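Local atomic coordinates of 4-amino-4-deoxychorismate lyase (Legionella pneumophila, PDB entry 3LUL), a protein that belongs to the class IV aminotransferase family of fold-type IV enzymes and carries covalently bound pyridoxal phosphate. Residues Asn167-Phe181 and Asp195-Ile207. Residues are numbered along the deposited sequence; the frame is centred on the assembly and turned at random. Where two conformers were deposited one is given.
Sequences NTENHVTETTCANLF and DGILPGITRARLI
Asn179 and Glu174 clasp the backbone of Leu198 from its two ends, one amide and one carboxylate taking up both polar atoms of that residue. Asn179 ND2 donates to Leu198 O at 2.9 Å, almost in line with the carbonyl bond, with the acceptor close to the amide's own plane. The carboxylate of Glu174 receives Leu198 N on the syn side of OE1, also at 2.9 Å but 35° out of its plane; CG lies between the backbone N and carbonyl carbon (chi1 61°), and the extended chain beyond it brings OE1 alongside Ile197 CA and Leu198 CB. The other end of the Asn179 amide faces the helix start: OD1 sits 3.2 Å from Gly200 CA, and a water links OD1 to Arg203 N.

Gly200 is the N-cap of helix 201-212. In this class IV aminotransferase fold the helix start holds the cofactor phosphate: Ile201 N and Thr202 OG1 bind that of the modified lysine at position 141; the bonds to Leu198 therefore probably help to fix the loop that leads into this phosphate site.

Past the cap, Arg203 crosses Asn179 at about a right angle, its CB and CD against the amide, before its guanidinium reaches Glu219. The Phe181 ring meets Arg203 CG at 3.9 Å from CZ. Leu206 and Phe181 reach toward each other, and Leu206 CD1 makes a CH-pi contact over one face of the ring, 4.2 Å from its centroid.

At the far end, Asn167 ND2 gives Asp195 O a straight bond (2.9 Å, 166°), and Asn167 OD1 accepts Glu169 N and His171 N from opposite faces, the former closing an Asx turn. One water joins Asn167 ND2, Glu169 OE1, His171 ND1 and Asp195 OD1, the last also held by Arg192 and Ser221.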
ATOM      1  N   ASN B 167     -11.567 -11.404   6.123  1.00  8.01           N
ATOM      2  CA  ASN B 167     -12.038 -10.106   6.587  1.00  7.68           C
ATOM      3  C   ASN B 167     -12.336 -10.163   8.092  1.00 10.18           C
ATOM      4  O   ASN B 167     -12.209 -11.231   8.720  1.00 11.12           O
ATOM      5  CB  ASN B 167     -13.201  -9.517   5.740  1.00  9.36           C
ATOM      6  CG  ASN B 167     -14.500 -10.289   5.842  1.00 10.97           C
ATOM      7  OD1 ASN B 167     -14.758 -10.979   6.821  1.00 11.28           O
ATOM      8  ND2 ASN B 167     -15.358 -10.121   4.826  1.00 10.92           N
ATOM      9  N   THR B 168     -12.684  -9.011   8.668  1.00 10.68           N
ATOM     10  CA  THR B 168     -12.946  -8.903  10.104  1.00  9.18           C
ATOM     11  C   THR B 168     -14.269  -9.542  10.549  1.00 13.36           C
ATOM     12  O   THR B 168     -14.547  -9.630  11.750  1.00 12.80           O
ATOM     13  CB  THR B 168     -12.838  -7.414  10.587  1.00 11.30           C
ATOM     14  OG1 THR B 168     -13.779  -6.625   9.858  1.00 11.38           O
ATOM     15  CG2 THR B 168     -11.410  -6.858  10.371  1.00  8.21           C
ATOM     16  N   GLU B 169     -15.049 -10.068   9.596  1.00 12.72           N
ATOM     17  CA  GLU B 169     -16.213 -10.902   9.901  1.00 15.06           C
ATOM     18  C   GLU B 169     -15.855 -12.391   9.775  1.00 15.18           C
ATOM     19  O   GLU B 169     -16.738 -13.222   9.782  1.00 14.56           O
ATOM     20  CB  GLU B 169     -17.386 -10.534   8.970  1.00 13.75           C
ATOM     21  CG  GLU B 169     -17.867  -9.079   9.175  1.00 21.49           C
ATOM     22  CD  GLU B 169     -18.813  -8.581   8.080  1.00 31.93           C
ATOM     23  OE1 GLU B 169     -19.007  -9.281   7.063  1.00 39.87           O
ATOM     24  OE2 GLU B 169     -19.363  -7.468   8.219  1.00 33.63           O
ATOM     25  N   ASN B 170     -14.551 -12.693   9.687  1.00 13.48           N
ATOM     26  CA  ASN B 170     -14.015 -14.050   9.512  1.00 14.48           C
ATOM     27  C   ASN B 170     -14.507 -14.752   8.263  1.00 12.59           C
ATOM     28  O   ASN B 170     -14.634 -15.976   8.237  1.00 14.78           O
ATOM     29  CB  ASN B 170     -14.252 -14.893  10.747  1.00 15.09           C
ATOM     30  CG  ASN B 170     -13.665 -14.261  11.973  1.00 19.37           C
ATOM     31  OD1 ASN B 170     -14.393 -13.881  12.878  1.00 26.47           O
ATOM     32  ND2 ASN B 170     -12.345 -14.134  12.002  1.00 17.04           N
ATOM     33  N   HIS B 171     -14.724 -13.980   7.206  1.00 10.61           N
ATOM     34  CA  HIS B 171     -15.087 -14.553   5.910  1.00 10.73           C
ATOM     35  C   HIS B 171     -13.881 -14.450   4.972  1.00 11.77           C
ATOM     36  O   HIS B 171     -13.138 -13.462   4.995  1.00 12.53           O
ATOM     37  CB  HIS B 171     -16.305 -13.867   5.323  1.00  8.41           C
ATOM     38  CG  HIS B 171     -17.552 -14.060   6.131  1.00 13.66           C
ATOM     39  ND1 HIS B 171     -18.450 -13.039   6.360  1.00 12.66           N
ATOM     40  CD2 HIS B 171     -18.044 -15.145   6.773  1.00 16.91           C
ATOM     41  CE1 HIS B 171     -19.441 -13.485   7.108  1.00 13.86           C
ATOM     42  NE2 HIS B 171     -19.221 -14.760   7.376  1.00 18.93           N
ATOM     43  N   VAL B 172     -13.678 -15.505   4.187  1.00 10.31           N
ATOM     44  CA  VAL B 172     -12.632 -15.593   3.159  0.50 11.43           C
ATOM     45  C   VAL B 172     -12.769 -14.465   2.137  1.00  9.13           C
ATOM     46  O   VAL B 172     -13.884 -14.150   1.727  1.00 11.93           O
ATOM     47  CB  VAL B 172     -12.762 -16.922   2.353  0.50 14.13           C
ATOM     48  CG1 VAL B 172     -11.580 -17.086   1.379  0.50 19.54           C
ATOM     49  CG2 VAL B 172     -12.880 -18.125   3.275  0.50 12.25           C
ATOM     50  N   THR B 173     -11.669 -13.873   1.713  1.00  7.99           N
ATOM     51  CA  THR B 173     -11.686 -12.898   0.617  1.00 10.55           C
ATOM     52  C   THR B 173     -10.962 -13.493  -0.612  1.00 10.95           C
ATOM     53  O   THR B 173     -11.606 -14.027  -1.506  1.00 12.78           O
ATOM     54  CB  THR B 173     -11.166 -11.509   1.035  1.00 10.54           C
ATOM     55  OG1 THR B 173      -9.780 -11.557   1.473  1.00 11.00           O
ATOM     56  CG2 THR B 173     -12.048 -10.995   2.144  1.00  9.76           C
ATOM     57  N   GLU B 174      -9.639 -13.439  -0.616  1.00 12.39           N
ATOM     58  CA  GLU B 174      -8.839 -13.793  -1.793  1.00  9.87           C
ATOM     59  C   GLU B 174      -7.429 -14.080  -1.359  1.00  9.03           C
ATOM     60  O   GLU B 174      -7.102 -13.912  -0.182  1.00  9.79           O
ATOM     61  CB  GLU B 174      -8.852 -12.605  -2.762  1.00 11.03           C
ATOM     62  CG  GLU B 174      -8.249 -11.373  -2.154  1.00 14.00           C
ATOM     63  CD  GLU B 174      -8.560 -10.098  -2.904  1.00 26.92           C
ATOM     64  OE1 GLU B 174      -9.201 -10.162  -3.970  1.00 28.10           O
ATOM     65  OE2 GLU B 174      -8.094  -9.045  -2.437  1.00 25.74           O
ATOM     66  N   THR B 175      -6.577 -14.509  -2.295  1.00  7.89           N
ATOM     67  CA  THR B 175      -5.160 -14.638  -2.015  1.00  9.02           C
ATOM     68  C   THR B 175      -4.366 -13.357  -2.343  1.00 12.01           C
ATOM     69  O   THR B 175      -4.943 -12.282  -2.525  1.00 10.38           O
ATOM     70  CB  THR B 175      -4.528 -15.870  -2.764  1.00 11.89           C
ATOM     71  OG1 THR B 175      -4.406 -15.591  -4.160  1.00  9.95           O
ATOM     72  CG2 THR B 175      -5.357 -17.162  -2.500  1.00 11.76           C
ATOM     73  N   THR B 176      -3.049 -13.475  -2.404  1.00 10.14           N
ATOM     74  CA  THR B 176      -2.184 -12.351  -2.823  1.00 11.04           C
ATOM     75  C   THR B 176      -2.337 -11.945  -4.287  1.00 15.16           C
ATOM     76  O   THR B 176      -1.905 -10.860  -4.687  1.00 15.61           O
ATOM     77  CB  THR B 176      -0.708 -12.656  -2.607  1.00  9.75           C
ATOM     78  OG1 THR B 176      -0.271 -13.711  -3.484  1.00 10.83           O
ATOM     79  CG2 THR B 176      -0.435 -13.024  -1.136  1.00 14.43           C
ATOM     80  N   CYS B 177      -2.900 -12.832  -5.106  1.00 11.31           N
ATOM     81  CA  CYS B 177      -2.958 -12.584  -6.549  1.00 13.07           C
ATOM     82  C   CYS B 177      -4.132 -13.216  -7.284  1.00 11.87           C
ATOM     83  O   CYS B 177      -4.162 -13.197  -8.512  1.00 12.13           O
ATOM     84  CB  CYS B 177      -1.642 -13.098  -7.158  1.00 13.90           C
ATOM     85  SG  CYS B 177      -1.492 -14.892  -7.084  1.00 22.34           S
ATOM     86  N   ALA B 178      -5.122 -13.728  -6.560  1.00 11.08           N
ATOM     87  CA  ALA B 178      -6.157 -14.524  -7.179  1.00 10.44           C
ATOM     88  C   ALA B 178      -7.417 -14.585  -6.331  1.00 11.05           C
ATOM     89  O   ALA B 178      -7.362 -14.450  -5.093  1.00 11.79           O
ATOM     90  CB  ALA B 178      -5.612 -15.938  -7.488  1.00  8.56           C
ATOM     91  N   ASN B 179      -8.556 -14.725  -7.017  1.00  8.92           N
ATOM     92  CA  ASN B 179      -9.823 -14.973  -6.370  1.00  9.63           C
ATOM     93  C   ASN B 179      -9.929 -16.465  -6.044  1.00  8.50           C
ATOM     94  O   ASN B 179      -9.258 -17.299  -6.667  1.00 10.20           O
ATOM     95  CB  ASN B 179     -10.988 -14.534  -7.268  1.00  7.96           C
ATOM     96  CG  ASN B 179     -11.065 -13.003  -7.424  1.00  8.01           C
ATOM     97  OD1 ASN B 179     -10.881 -12.479  -8.505  1.00 10.57           O
ATOM     98  ND2 ASN B 179     -11.312 -12.298  -6.316  1.00  9.87           N
ATOM     99  N   LEU B 180     -10.779 -16.773  -5.078  1.00  7.74           N
ATOM    100  CA  LEU B 180     -11.013 -18.150  -4.627  1.00  8.22           C
ATOM    101  C   LEU B 180     -12.405 -18.639  -4.917  1.00  7.88           C
ATOM    102  O   LEU B 180     -13.392 -17.935  -4.719  1.00  6.50           O
ATOM    103  CB  LEU B 180     -10.785 -18.264  -3.120  1.00  8.82           C
ATOM    104  CG  LEU B 180     -10.884 -19.690  -2.543  1.00  9.66           C
ATOM    105  CD1 LEU B 180      -9.857 -19.928  -1.433  1.00 13.91           C
ATOM    106  CD2 LEU B 180     -12.250 -19.944  -1.988  1.00 12.34           C
ATOM    107  N   PHE B 181     -12.479 -19.905  -5.336  1.00  7.72           N
ATOM    108  CA  PHE B 181     -13.727 -20.634  -5.583  1.00 10.28           C
ATOM    109  C   PHE B 181     -13.620 -21.945  -4.812  1.00 10.03           C
ATOM    110  O   PHE B 181     -12.523 -22.486  -4.634  1.00 10.54           O
ATOM    111  CB  PHE B 181     -13.895 -20.939  -7.082  1.00  9.70           C
ATOM    112  CG  PHE B 181     -14.382 -19.756  -7.905  1.00  7.70           C
ATOM    113  CD1 PHE B 181     -13.499 -18.785  -8.347  1.00  8.81           C
ATOM    114  CD2 PHE B 181     -15.693 -19.673  -8.301  1.00 12.60           C
ATOM    115  CE1 PHE B 181     -13.931 -17.730  -9.113  1.00  8.33           C
ATOM    116  CE2 PHE B 181     -16.133 -18.605  -9.073  1.00  9.67           C
ATOM    117  CZ  PHE B 181     -15.243 -17.628  -9.460  1.00 10.72           C
ATOM    118  N   ASP B 195     -17.774  -8.806   0.353  1.00 14.33           N
ATOM    119  CA  ASP B 195     -16.870  -9.309   1.374  1.00 12.22           C
ATOM    120  C   ASP B 195     -15.511  -8.584   1.386  1.00 11.79           C
ATOM    121  O   ASP B 195     -14.688  -8.834   2.282  1.00 12.01           O
ATOM    122  CB  ASP B 195     -16.633 -10.829   1.250  1.00 12.34           C
ATOM    123  CG  ASP B 195     -17.877 -11.655   1.481  1.00 14.31           C
ATOM    124  OD1 ASP B 195     -18.716 -11.246   2.323  1.00 14.47           O
ATOM    125  OD2 ASP B 195     -17.993 -12.730   0.809  1.00 12.02           O
ATOM    126  N   GLY B 196     -15.269  -7.709   0.398  1.00 14.61           N
ATOM    127  CA  GLY B 196     -14.082  -6.888   0.329  1.00 17.11           C
ATOM    128  C   GLY B 196     -12.968  -7.499  -0.508  1.00 17.30           C
ATOM    129  O   GLY B 196     -11.836  -7.661  -0.049  1.00 19.37           O
ATOM    130  N   ILE B 197     -13.320  -7.939  -1.708  1.00 16.51           N
ATOM    131  CA  ILE B 197     -12.389  -8.600  -2.613  1.00 14.04           C
ATOM    132  C   ILE B 197     -12.125  -7.733  -3.823  1.00 12.99           C
ATOM    133  O   ILE B 197     -12.868  -6.776  -4.092  1.00 14.71           O
ATOM    134  CB  ILE B 197     -12.958  -9.969  -3.131  1.00 15.34           C
ATOM    135  CG1 ILE B 197     -14.267  -9.767  -3.896  1.00 14.16           C
ATOM    136  CG2 ILE B 197     -13.143 -10.951  -1.956  1.00 18.99           C
ATOM    137  CD1 ILE B 197     -14.775 -11.014  -4.675  1.00 12.35           C
ATOM    138  N   LEU B 198     -11.049  -8.043  -4.512  1.00 12.23           N
ATOM    139  CA  LEU B 198     -10.786  -7.498  -5.840  1.00 13.47           C
ATOM    140  C   LEU B 198     -11.756  -8.206  -6.781  1.00 13.39           C
ATOM    141  O   LEU B 198     -11.751  -9.435  -6.838  1.00 12.63           O
ATOM    142  CB  LEU B 198      -9.334  -7.776  -6.234  1.00 16.39           C
ATOM    143  CG  LEU B 198      -8.660  -6.895  -7.278  1.00 20.63           C
ATOM    144  CD1 LEU B 198      -9.164  -7.209  -8.637  1.00 17.11           C
ATOM    145  CD2 LEU B 198      -8.869  -5.385  -6.965  1.00 16.66           C
ATOM    146  N   PRO B 199     -12.591  -7.442  -7.524  1.00 14.57           N
ATOM    147  CA  PRO B 199     -13.533  -8.045  -8.479  1.00 15.91           C
ATOM    148  C   PRO B 199     -12.802  -8.522  -9.714  1.00 13.53           C
ATOM    149  O   PRO B 199     -12.664  -7.799 -10.698  1.00 13.61           O
ATOM    150  CB  PRO B 199     -14.472  -6.892  -8.813  1.00 18.64           C
ATOM    151  CG  PRO B 199     -13.570  -5.659  -8.706  1.00 21.30           C
ATOM    152  CD  PRO B 199     -12.582  -5.960  -7.617  1.00 13.73           C
ATOM    153  N   GLY B 200     -12.266  -9.735  -9.648  1.00 11.01           N
ATOM    154  CA  GLY B 200     -11.425 -10.213 -10.736  1.00  8.76           C
ATOM    155  C   GLY B 200     -12.186 -10.349 -12.045  1.00  8.59           C
ATOM    156  O   GLY B 200     -13.414 -10.652 -12.080  1.00 10.18           O
ATOM    157  N   ILE B 201     -11.450 -10.116 -13.130  1.00 10.08           N
ATOM    158  CA  ILE B 201     -11.991 -10.320 -14.476  1.00 11.75           C
ATOM    159  C   ILE B 201     -12.225 -11.816 -14.725  1.00  8.64           C
ATOM    160  O   ILE B 201     -13.202 -12.183 -15.355  1.00 10.01           O
ATOM    161  CB  ILE B 201     -11.073  -9.713 -15.556  1.00 10.85           C
ATOM    162  CG1 ILE B 201     -11.153  -8.165 -15.468  1.00 13.98           C
ATOM    163  CG2 ILE B 201     -11.437 -10.169 -16.994  1.00  9.37           C
ATOM    164  CD1 ILE B 201     -10.018  -7.455 -16.186  1.00 11.40           C
ATOM    165  N   THR B 202     -11.305 -12.655 -14.269  1.00  9.94           N
ATOM    166  CA  THR B 202     -11.396 -14.080 -14.540  1.00  8.52           C
ATOM    167  C   THR B 202     -12.578 -14.636 -13.780  1.00 10.73           C
ATOM    168  O   THR B 202     -13.387 -15.386 -14.332  1.00 11.55           O
ATOM    169  CB  THR B 202     -10.065 -14.815 -14.230  1.00 11.38           C
ATOM    170  OG1 THR B 202      -8.967 -14.106 -14.824  1.00 11.03           O
ATOM    171  CG2 THR B 202     -10.062 -16.234 -14.799  1.00 10.54           C
ATOM    172  N   ARG B 203     -12.687 -14.230 -12.520  1.00 11.03           N
ATOM    173  CA  ARG B 203     -13.839 -14.525 -11.655  1.00 10.46           C
ATOM    174  C   ARG B 203     -15.147 -14.162 -12.343  1.00 10.32           C
ATOM    175  O   ARG B 203     -16.071 -14.958 -12.395  1.00  9.06           O
ATOM    176  CB  ARG B 203     -13.697 -13.738 -10.336  1.00  9.51           C
ATOM    177  CG  ARG B 203     -14.918 -13.723  -9.412  1.00 11.54           C
ATOM    178  CD  ARG B 203     -14.780 -12.718  -8.256  1.00 11.66           C
ATOM    179  NE  ARG B 203     -15.904 -12.794  -7.313  1.00  9.47           N
ATOM    180  CZ  ARG B 203     -17.127 -12.271  -7.509  1.00  9.91           C
ATOM    181  NH1 ARG B 203     -17.427 -11.608  -8.611  1.00 13.49           N
ATOM    182  NH2 ARG B 203     -18.076 -12.455  -6.606  1.00 13.57           N
ATOM    183  N   ALA B 204     -15.225 -12.933 -12.855  1.00  9.40           N
ATOM    184  CA  ALA B 204     -16.431 -12.459 -13.556  1.00 11.72           C
ATOM    185  C   ALA B 204     -16.769 -13.307 -14.788  1.00 13.06           C
ATOM    186  O   ALA B 204     -17.947 -13.633 -15.032  1.00 13.16           O
ATOM    187  CB  ALA B 204     -16.245 -10.977 -13.969  1.00 12.50           C
ATOM    188  N   ARG B 205     -15.743 -13.647 -15.574  1.00 10.62           N
ATOM    189  CA  ARG B 205     -15.920 -14.485 -16.781  1.00 11.10           C
ATOM    190  C   ARG B 205     -16.428 -15.873 -16.414  1.00 11.06           C
ATOM    191  O   ARG B 205     -17.322 -16.413 -17.068  1.00  9.72           O
ATOM    192  CB  ARG B 205     -14.614 -14.627 -17.568  1.00 10.82           C
ATOM    193  CG  ARG B 205     -14.142 -13.345 -18.300  1.00 16.10           C
ATOM    194  CD  ARG B 205     -12.699 -13.536 -18.745  1.00 20.22           C
ATOM    195  NE  ARG B 205     -12.586 -14.732 -19.581  1.00 23.42           N
ATOM    196  CZ  ARG B 205     -11.493 -15.490 -19.721  1.00 24.97           C
ATOM    197  NH1 ARG B 205     -10.347 -15.187 -19.123  1.00 23.61           N
ATOM    198  NH2 ARG B 205     -11.545 -16.562 -20.516  1.00 34.24           N
ATOM    199  N   LEU B 206     -15.866 -16.436 -15.355  1.00 11.16           N
ATOM    200  CA  LEU B 206     -16.245 -17.769 -14.896  0.50 10.62           C
ATOM    201  C   LEU B 206     -17.719 -17.796 -14.465  1.00 11.85           C
ATOM    202  O   LEU B 206     -18.471 -18.685 -14.846  1.00 12.38           O
ATOM    203  CB  LEU B 206     -15.313 -18.207 -13.760  0.50 10.88           C
ATOM    204  CG  LEU B 206     -15.363 -19.650 -13.291  0.50  9.45           C
ATOM    205  CD1 LEU B 206     -14.057 -19.984 -12.642  0.50  2.00           C
ATOM    206  CD2 LEU B 206     -16.535 -19.919 -12.357  0.50  8.72           C
ATOM    207  N   ILE B 207     -18.128 -16.798 -13.686  1.00 11.74           N
ATOM    208  CA  ILE B 207     -19.528 -16.664 -13.278  1.00 11.28           C
ATOM    209  C   ILE B 207     -20.470 -16.572 -14.495  1.00 11.35           C
ATOM    210  O   ILE B 207     -21.482 -17.254 -14.531  1.00 13.36           O
ATOM    211  CB  ILE B 207     -19.723 -15.480 -12.299  1.00 12.51           C
ATOM    212  CG1 ILE B 207     -19.020 -15.784 -10.974  1.00 10.75           C
ATOM    213  CG2 ILE B 207     -21.212 -15.213 -12.013  1.00 15.86           C
ATOM    214  CD1 ILE B 207     -18.862 -14.579 -10.064  1.00 11.13           C
TER
HETATM  215  O   HOH W   1     -18.140 -10.569   5.101  1.00 16.87           O
HETATM  216  O   HOH W   2     -16.478 -14.823   1.920  1.00  9.03           O
HETATM  217  O   HOH W   3      -9.266  -8.951   0.568  1.00 16.75           O
HETATM  218  O   HOH W   4     -10.328 -13.534 -11.001  1.00  9.53           O